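Bradyzoite surface antigen BSR4 (PDB 2JKS) is a zinc-binding surface antigen of the bradyzoite stage of Toxoplasma gondii, related to SAG1, and probably takes part in attachment to host cells. Local coordinates at residues V135-A140 against T152-T158; N102-N106 against Q116-L120; T175-G179 against G274-K278. All blocks are in the same frame, centred on the assembly; numbering follows the deposited sequence.

How the contacts relate
Followed from the N terminus, the chain first closes contact 2, where 102-106 and 116-120 pair across a hairpin loop in the first SRS domain. It next runs from strand 116-121 into strand 132-141 and turns through a second hairpin to make contact 1. The two hairpins lie in series and in different sheets, which meet face to face: Trp103 NE1 of contact 2 comes to 3.7 Å from Val136 CG1 of contact 1. Contact 3, its centre about 34 Å from that of contact 1, follows in the second SRS domain and closes a much longer loop, of 94 residues, joining the loop after strand 173-175 to strand 269-277. None of the three nests or crosses.

Contact 1: V135-A140 against T152-T158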
loop_
_atom_site.group_PDB
_atom_site.type_symbol
_atom_site.label_atom_id
_atom_site.label_comp_id
_atom_site.label_asym_id
_atom_site.label_seq_id
_atom_site.Cartn_x
_atom_site.Cartn_y
_atom_site.Cartn_z
ATOM N N VAL A 135 -3.846 4.589 13.855
ATOM C CA VAL A 135 -4.685 5.294 14.836
ATOM C C VAL A 135 -3.825 6.446 15.432
ATOM O O VAL A 135 -2.613 6.297 15.702
ATOM C CB VAL A 135 -5.238 4.310 15.972
ATOM C CG1 VAL A 135 -5.671 5.065 17.227
ATOM C CG2 VAL A 135 -6.427 3.475 15.485
ATOM N N VAL A 136 -4.466 7.588 15.590
ATOM C CA VAL A 136 -3.943 8.739 16.325
ATOM C C VAL A 136 -5.146 9.211 17.167
ATOM O O VAL A 136 -6.294 8.791 16.948
ATOM C CB VAL A 136 -3.364 9.890 15.380
ATOM C CG1 VAL A 136 -2.081 9.444 14.587
ATOM C CG2 VAL A 136 -4.460 10.414 14.367
ATOM N N GLY A 137 -4.893 10.071 18.136
ATOM C CA GLY A 137 -5.970 10.511 18.997
ATOM C C GLY A 137 -5.536 11.706 19.814
ATOM O O GLY A 137 -4.376 12.099 19.767
ATOM N N CYS A 138 -6.477 12.297 20.545
ATOM C CA CYS A 138 -6.140 13.319 21.535
ATOM C C CYS A 138 -6.809 12.923 22.839
ATOM O O CYS A 138 -7.849 12.299 22.825
ATOM C CB CYS A 138 -6.612 14.709 21.075
ATOM S SG CYS A 138 -5.622 15.303 19.717
ATOM N N GLN A 139 -6.187 13.281 23.952
ATOM C CA GLN A 139 -6.779 13.058 25.287
ATOM C C GLN A 139 -6.649 14.364 26.060
ATOM O O GLN A 139 -5.593 15.028 26.017
ATOM C CB GLN A 139 -6.050 11.930 26.002
ATOM C CG GLN A 139 -6.711 11.485 27.306
ATOM C CD GLN A 139 -6.336 10.076 27.668
ATOM O OE1 GLN A 139 -7.109 9.134 27.476
ATOM N NE2 GLN A 139 -5.137 9.917 28.191
ATOM N N ALA A 140 -7.734 14.722 26.750
ATOM C CA ALA A 140 -7.814 15.956 27.484
ATOM C C ALA A 140 -7.914 15.518 28.930
ATOM O O ALA A 140 -8.686 14.605 29.244
ATOM C CB ALA A 140 -9.019 16.739 27.067
ATOM N N THR A 152 -10.090 12.031 32.418
ATOM C CA THR A 152 -9.805 12.195 30.997
ATOM C C THR A 152 -11.022 11.964 30.072
ATOM O O THR A 152 -12.005 11.300 30.436
ATOM C CB THR A 152 -8.668 11.249 30.550
ATOM O OG1 THR A 152 -9.124 9.896 30.639
ATOM C CG2 THR A 152 -7.475 11.410 31.419
ATOM N N ALA A 153 -10.950 12.553 28.878
ATOM C CA ALA A 153 -11.752 12.107 27.762
ATOM C C ALA A 153 -10.781 12.063 26.581
ATOM O O ALA A 153 -9.698 12.668 26.622
ATOM C CB ALA A 153 -12.871 13.061 27.500
ATOM N N ALA A 154 -11.154 11.323 25.547
ATOM C CA ALA A 154 -10.287 11.178 24.374
ATOM C C ALA A 154 -11.103 11.061 23.080
ATOM O O ALA A 154 -12.293 10.757 23.123
ATOM C CB ALA A 154 -9.397 9.956 24.565
ATOM N N CYS A 155 -10.457 11.351 21.947
ATOM C CA CYS A 155 -10.985 11.022 20.618
ATOM C C CYS A 155 -10.034 10.034 20.029
ATOM O O CYS A 155 -8.803 10.169 20.153
ATOM C CB CYS A 155 -10.939 12.226 19.686
ATOM S SG CYS A 155 -12.185 13.438 19.981
ATOM N N LYS A 156 -10.588 9.068 19.338
ATOM C CA LYS A 156 -9.754 8.169 18.574
ATOM C C LYS A 156 -10.035 8.224 17.038
ATOM O O LYS A 156 -11.165 8.115 16.603
ATOM C CB LYS A 156 -9.930 6.773 19.153
ATOM C CG LYS A 156 -9.245 5.716 18.413
ATOM C CD LYS A 156 -10.072 4.497 18.599
ATOM C CE LYS A 156 -9.186 3.295 18.738
ATOM N NZ LYS A 156 -10.064 2.155 18.995
ATOM N N LEU A 157 -8.982 8.405 16.232
ATOM C CA LEU A 157 -9.146 8.482 14.793
ATOM C C LEU A 157 -8.443 7.319 14.117
ATOM O O LEU A 157 -7.248 7.184 14.246
ATOM C CB LEU A 157 -8.587 9.818 14.234
ATOM C CG LEU A 157 -8.729 10.027 12.709
ATOM C CD1 LEU A 157 -10.191 10.034 12.259
ATOM C CD2 LEU A 157 -8.006 11.301 12.221
ATOM N N THR A 158 -9.195 6.492 13.398
ATOM C CA THR A 158 -8.598 5.487 12.558
ATOM C C THR A 158 -8.413 6.055 11.131
ATOM O O THR A 158 -9.371 6.496 10.506
ATOM C CB THR A 158 -9.430 4.185 12.543
ATOM O OG1 THR A 158 -9.544 3.672 13.889
ATOM C CG2 THR A 158 -8.801 3.128 11.635
#
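Thr152 covers one face of the Gln139 amide, its CB 3.9 Å from Gln139 CD and almost straight above it; the methyl of Ala154 lies obliquely on the other side, near OE1. Gln139 CG sits opposite the backbone N (chi1 -172°) and the chain beyond it is extended, which lifts the amide off the sheet and lays it beside Thr152. OE1 is held from elsewhere, by the backbone N of Gly80. Val135, Lys156 and Thr158 share this face of the sheet. The two branches of Val135 divide the work: CG1 rests on Lys156 CG at 3.8 Å, and CG2 approaches Thr158 OG1 at 3.5 Å. Gly137 faces Lys156 with its backbone almost fully extended, its CA 3.1 Å from Cys155 O.

On the other face, Val136 and Leu157 lie side by side, Val136 CG2 standing 4.2 Å from Leu157 CB. Cys138 and Cys155 are direct cross-strand neighbours there, yet each is bonded elsewhere, Cys138 to Cys46 and Cys155 to Cys16, so two separate disulfides leave the hairpin next to each other.

Six backbone hydrogen bonds join the strands in a regular antiparallel register. They occur in reciprocal couples at Val136-Leu157, Cys138-Cys155 and Ala140-Ala153. The bond from Leu157 N to Val136 O, at 2.8 Å, is nearly straight (166°), whereas that from Cys138 N to Cys155 O bends to 142°.

Both strands of the hairpin are interior to their sheet. Strand 53-67 borders 132-141 antiparallel on one flank, while strand 29-35 runs parallel to 152-161 on the other. Over the face of Val136, Cys138 and Leu157 lies Phe44 of strand 41-47, from the second sheet of the beta sandwich.

Contact 2: N102-N106 against Q116-L120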
loop_
_atom_site.group_PDB
_atom_site.type_symbol
_atom_site.label_atom_id
_atom_site.label_comp_id
_atom_site.label_asym_id
_atom_site.label_seq_id
_atom_site.Cartn_x
_atom_site.Cartn_y
_atom_site.Cartn_z
ATOM N N ASN A 102 5.621 11.926 8.038
ATOM C CA ASN A 102 5.135 12.150 9.399
ATOM C C ASN A 102 4.023 13.144 9.317
ATOM O O ASN A 102 3.965 13.970 8.371
ATOM C CB ASN A 102 6.197 12.789 10.323
ATOM C CG ASN A 102 7.498 12.056 10.381
ATOM O OD1 ASN A 102 8.521 12.546 9.878
ATOM N ND2 ASN A 102 7.504 10.924 11.056
ATOM N N TRP A 103 3.150 13.100 10.328
ATOM C CA TRP A 103 2.204 14.182 10.560
ATOM C C TRP A 103 3.029 15.418 10.879
ATOM O O TRP A 103 4.063 15.315 11.508
ATOM C CB TRP A 103 1.341 13.885 11.766
ATOM C CG TRP A 103 0.241 12.868 11.536
ATOM C CD1 TRP A 103 0.330 11.515 11.668
ATOM C CD2 TRP A 103 -1.107 13.146 11.145
ATOM N NE1 TRP A 103 -0.873 10.929 11.386
ATOM C CE2 TRP A 103 -1.791 11.902 11.088
ATOM C CE3 TRP A 103 -1.811 14.326 10.855
ATOM C CZ2 TRP A 103 -3.192 11.802 10.748
ATOM C CZ3 TRP A 103 -3.166 14.238 10.519
ATOM C CH2 TRP A 103 -3.838 12.971 10.444
ATOM N N LYS A 104 2.545 16.574 10.452
ATOM C CA LYS A 104 3.249 17.827 10.636
ATOM C C LYS A 104 2.364 18.764 11.414
ATOM O O LYS A 104 1.229 19.003 11.032
ATOM C CB LYS A 104 3.571 18.472 9.304
ATOM C CG LYS A 104 4.767 17.874 8.644
ATOM C CD LYS A 104 4.918 18.455 7.295
ATOM C CE LYS A 104 6.102 17.785 6.567
ATOM N NZ LYS A 104 6.238 18.445 5.241
ATOM N N VAL A 105 2.916 19.320 12.482
ATOM C CA VAL A 105 2.221 20.384 13.204
ATOM C C VAL A 105 2.015 21.651 12.319
ATOM O O VAL A 105 2.873 22.047 11.516
ATOM C CB VAL A 105 2.907 20.676 14.571
ATOM C CG1 VAL A 105 4.101 21.496 14.375
ATOM C CG2 VAL A 105 1.924 21.351 15.520
ATOM N N ASN A 106 0.843 22.246 12.415
ATOM C CA ASN A 106 0.608 23.481 11.719
ATOM C C ASN A 106 1.123 24.614 12.626
ATOM O O ASN A 106 0.751 24.739 13.804
ATOM C CB ASN A 106 -0.841 23.586 11.206
ATOM C CG ASN A 106 -1.207 22.427 10.201
ATOM O OD1 ASN A 106 -0.344 21.608 9.797
ATOM N ND2 ASN A 106 -2.472 22.378 9.793
ATOM N N GLN A 116 -4.376 22.726 18.763
ATOM C CA GLN A 116 -3.369 22.213 17.887
ATOM C C GLN A 116 -3.942 21.517 16.677
ATOM O O GLN A 116 -5.015 20.893 16.743
ATOM C CB GLN A 116 -2.470 21.282 18.676
ATOM C CG GLN A 116 -1.830 22.002 19.868
ATOM C CD GLN A 116 -1.473 21.057 20.989
ATOM O OE1 GLN A 116 -2.229 20.899 21.965
ATOM N NE2 GLN A 116 -0.323 20.418 20.867
ATOM N N LYS A 117 -3.230 21.644 15.560
ATOM C CA LYS A 117 -3.652 21.011 14.347
ATOM C C LYS A 117 -2.422 20.431 13.637
ATOM O O LYS A 117 -1.325 20.996 13.727
ATOM C CB LYS A 117 -4.433 21.985 13.473
ATOM C CG LYS A 117 -5.037 21.335 12.209
ATOM C CD LYS A 117 -5.985 22.308 11.547
ATOM C CE LYS A 117 -6.494 21.847 10.217
ATOM N NZ LYS A 117 -7.530 22.871 9.805
ATOM N N TRP A 118 -2.637 19.300 12.959
ATOM C CA TRP A 118 -1.630 18.510 12.270
ATOM C C TRP A 118 -2.161 18.137 10.895
ATOM O O TRP A 118 -3.372 17.984 10.720
ATOM C CB TRP A 118 -1.267 17.224 13.027
ATOM C CG TRP A 118 -0.756 17.449 14.415
ATOM C CD1 TRP A 118 0.559 17.602 14.801
ATOM C CD2 TRP A 118 -1.542 17.566 15.594
ATOM N NE1 TRP A 118 0.625 17.796 16.163
ATOM C CE2 TRP A 118 -0.649 17.773 16.674
ATOM C CE3 TRP A 118 -2.931 17.477 15.862
ATOM C CZ2 TRP A 118 -1.102 17.931 17.999
ATOM C CZ3 TRP A 118 -3.379 17.624 17.165
ATOM C CH2 TRP A 118 -2.464 17.841 18.229
ATOM N N SER A 119 -1.234 17.950 9.952
ATOM C CA SER A 119 -1.520 17.616 8.551
ATOM C C SER A 119 -0.659 16.419 8.190
ATOM O O SER A 119 0.505 16.391 8.582
ATOM C CB SER A 119 -1.020 18.768 7.638
ATOM O OG SER A 119 -1.963 19.792 7.588
ATOM N N LEU A 120 -1.211 15.445 7.460
ATOM C CA LEU A 120 -0.438 14.324 6.918
ATOM C C LEU A 120 -0.687 14.330 5.433
ATOM O O LEU A 120 -1.833 14.186 4.986
ATOM C CB LEU A 120 -0.817 12.966 7.559
ATOM C CG LEU A 120 -0.311 11.680 6.870
ATOM C CD1 LEU A 120 1.214 11.643 6.875
ATOM C CD2 LEU A 120 -0.885 10.375 7.535
HETATM O O HOH W 1 -0.759 23.265 16.246
#
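Asn102 meets the second segment through its backbone, its carbonyl O lying 3.9 Å from Leu120 CD1. Trp103 turns its indole inward. Leu120 CB sits almost centrally over one face of that ring, 3.6 Å from the centroid of the six-membered part, in a CH-pi contact, while Trp103 CE3 packs against Trp118 CB at 3.7 Å. Beyond the pair, Ile61 and Val65 of strand 53-67 and Phe44 of strand 41-47 also touch Trp103, placing it in the core between the two sheets.

At Lys104 the backbone pairs with Ser119 in both directions, Lys104 N giving a 2.8 Å bond to Ser119 O. This is an antiparallel beta hairpin in which the short strand 104-105 forms an outer edge of its sheet. The Lys104 side chain leads away from the partner strand and comes within about 7 Å of the side chain of His123, a zinc ligand.

Val105 has CG2 anti to its backbone N, which brings it to 3.8 Å from Trp118 NE1; the backbone N of Val105 makes a hydrogen bond to Glu62 OE1. Asn106 N donates a nearly straight bond (170°) to Lys117 O. Farther along, one water donates to Asn106 O and accepts from Lys117 N at 3.0 Å.

Contact 3: T175-G179 against G274-K278; sequences TCAYG and GCVPK
Cys176 and Cys275 bring their sulfur atoms together, SG to SG at 3.3 Å, without being bonded to each other. Cys176 is joined to Cys301 and Cys275 to Cys202, so this is the meeting point of two disulfides. Both side chains turn SG opposite their own carbonyl carbon, with chi1 -79° at Cys176 and -58° at Cys275. Together with CB atoms directed at the other segment, these rotations set the sulfurs against each other. The carbon of one also packs on the sulfur of the other, Cys176 CB lying 3.6 Å from Cys275 SG.

Tyr178 supplies the largest share of the surface buried here. Its CG likewise stands opposite the carbonyl carbon (chi1 -48°), which swings the ring toward strand 269-277. The ring presents its edge to Cys275. CE1 comes to 3.6 Å from Cys275 CB, and Cys275 O lies at the same edge, in the plane of the ring. The hydroxyl end is crowded, OH being only 3.1 Å from Cys275 CB. Its polar need is met outside the two segments by a hydrogen bond with Cys202 O, so the phenol contacts Cys275 and bonds to the backbone of that cysteine's disulfide partner. Farther up the ring, Tyr178 CD1 meets Pro277 CD at 4.2 Å, the two side chains lying at a slant to each other.

The contact rests on side-chain packing. It ties the loop after strand 173-175 to the end of strand 269-277, and Tyr178 lies about 4 Å, side chain to side chain, from Asp205, which binds zinc together with Glu96. Neighbouring disulfides that link the two sheets of a beta sandwich are characteristic of the SRS domain, here the second of the pair.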
loop_
_atom_site.group_PDB
_atom_site.type_symbol
_atom_site.label_atom_id
_atom_site.label_comp_id
_atom_site.label_asym_id
_atom_site.label_seq_id
_atom_site.Cartn_x
_atom_site.Cartn_y
_atom_site.Cartn_z
ATOM N N THR A 175 4.609 -2.392 -11.580
ATOM C CA THR A 175 4.514 -2.321 -10.096
ATOM C C THR A 175 3.224 -2.957 -9.619
ATOM O O THR A 175 2.130 -2.438 -9.852
ATOM C CB THR A 175 4.605 -0.854 -9.577
ATOM O OG1 THR A 175 5.802 -0.261 -10.099
ATOM C CG2 THR A 175 4.630 -0.798 -8.042
ATOM N N CYS A 176 3.356 -4.116 -8.980
ATOM C CA CYS A 176 2.196 -4.872 -8.500
ATOM C C CYS A 176 1.868 -4.450 -7.064
ATOM O O CYS A 176 2.762 -4.203 -6.262
ATOM C CB CYS A 176 2.453 -6.400 -8.532
ATOM S SG CYS A 176 2.274 -7.162 -10.176
ATOM N N ALA A 177 0.576 -4.366 -6.794
ATOM C CA ALA A 177 0.050 -4.188 -5.435
ATOM C C ALA A 177 -1.132 -5.148 -5.231
ATOM O O ALA A 177 -1.510 -5.895 -6.140
ATOM C CB ALA A 177 -0.328 -2.721 -5.197
ATOM N N TYR A 178 -1.703 -5.159 -4.022
ATOM C CA TYR A 178 -2.453 -6.311 -3.535
ATOM C C TYR A 178 -3.619 -5.851 -2.642
ATOM O O TYR A 178 -4.310 -6.690 -2.027
ATOM C CB TYR A 178 -1.525 -7.256 -2.708
ATOM C CG TYR A 178 -0.213 -7.551 -3.408
ATOM C CD1 TYR A 178 -0.171 -8.457 -4.488
ATOM C CD2 TYR A 178 0.963 -6.880 -3.053
ATOM C CE1 TYR A 178 0.984 -8.658 -5.201
ATOM C CE2 TYR A 178 2.122 -7.109 -3.733
ATOM C CZ TYR A 178 2.117 -7.970 -4.823
ATOM O OH TYR A 178 3.280 -8.193 -5.456
ATOM N N GLY A 179 -3.861 -4.539 -2.610
ATOM C CA GLY A 179 -5.018 -3.985 -1.890
ATOM C C GLY A 179 -6.348 -4.400 -2.451
ATOM O O GLY A 179 -6.436 -4.808 -3.607
ATOM N N GLY A 274 2.524 -12.680 -13.093
ATOM C CA GLY A 274 2.166 -11.657 -12.140
ATOM C C GLY A 274 2.719 -11.901 -10.765
ATOM O O GLY A 274 3.793 -12.533 -10.590
ATOM N N CYS A 275 1.990 -11.353 -9.788
ATOM C CA CYS A 275 2.394 -11.374 -8.386
ATOM C C CYS A 275 1.205 -11.742 -7.542
ATOM O O CYS A 275 0.107 -11.183 -7.687
ATOM C CB CYS A 275 2.955 -10.001 -7.958
ATOM S SG CYS A 275 4.373 -9.391 -8.886
ATOM N N VAL A 276 1.422 -12.717 -6.657
ATOM C CA VAL A 276 0.413 -13.083 -5.655
ATOM C C VAL A 276 0.895 -12.682 -4.263
ATOM O O VAL A 276 2.117 -12.595 -4.036
ATOM C CB VAL A 276 0.013 -14.604 -5.763
ATOM C CG1 VAL A 276 -0.523 -14.886 -7.169
ATOM C CG2 VAL A 276 1.217 -15.474 -5.507
ATOM N N PRO A 277 -0.052 -12.355 -3.343
ATOM C CA PRO A 277 0.386 -12.003 -1.980
ATOM C C PRO A 277 1.192 -13.152 -1.385
ATOM O O PRO A 277 0.817 -14.337 -1.569
ATOM C CB PRO A 277 -0.942 -11.832 -1.187
ATOM C CG PRO A 277 -1.994 -11.611 -2.182
ATOM C CD PRO A 277 -1.517 -12.258 -3.503
ATOM N N LYS A 278 2.303 -12.829 -0.729
ATOM C CA LYS A 278 3.263 -13.871 -0.392
ATOM C C LYS A 278 2.721 -14.898 0.592
ATOM O O LYS A 278 1.967 -14.560 1.502
ATOM C CB LYS A 278 4.603 -13.304 0.047
ATOM C CG LYS A 278 4.686 -12.686 1.407
ATOM C CD LYS A 278 6.141 -12.186 1.622
ATOM C CE LYS A 278 7.191 -13.061 0.862
ATOM N NZ LYS A 278 7.451 -12.634 -0.584
#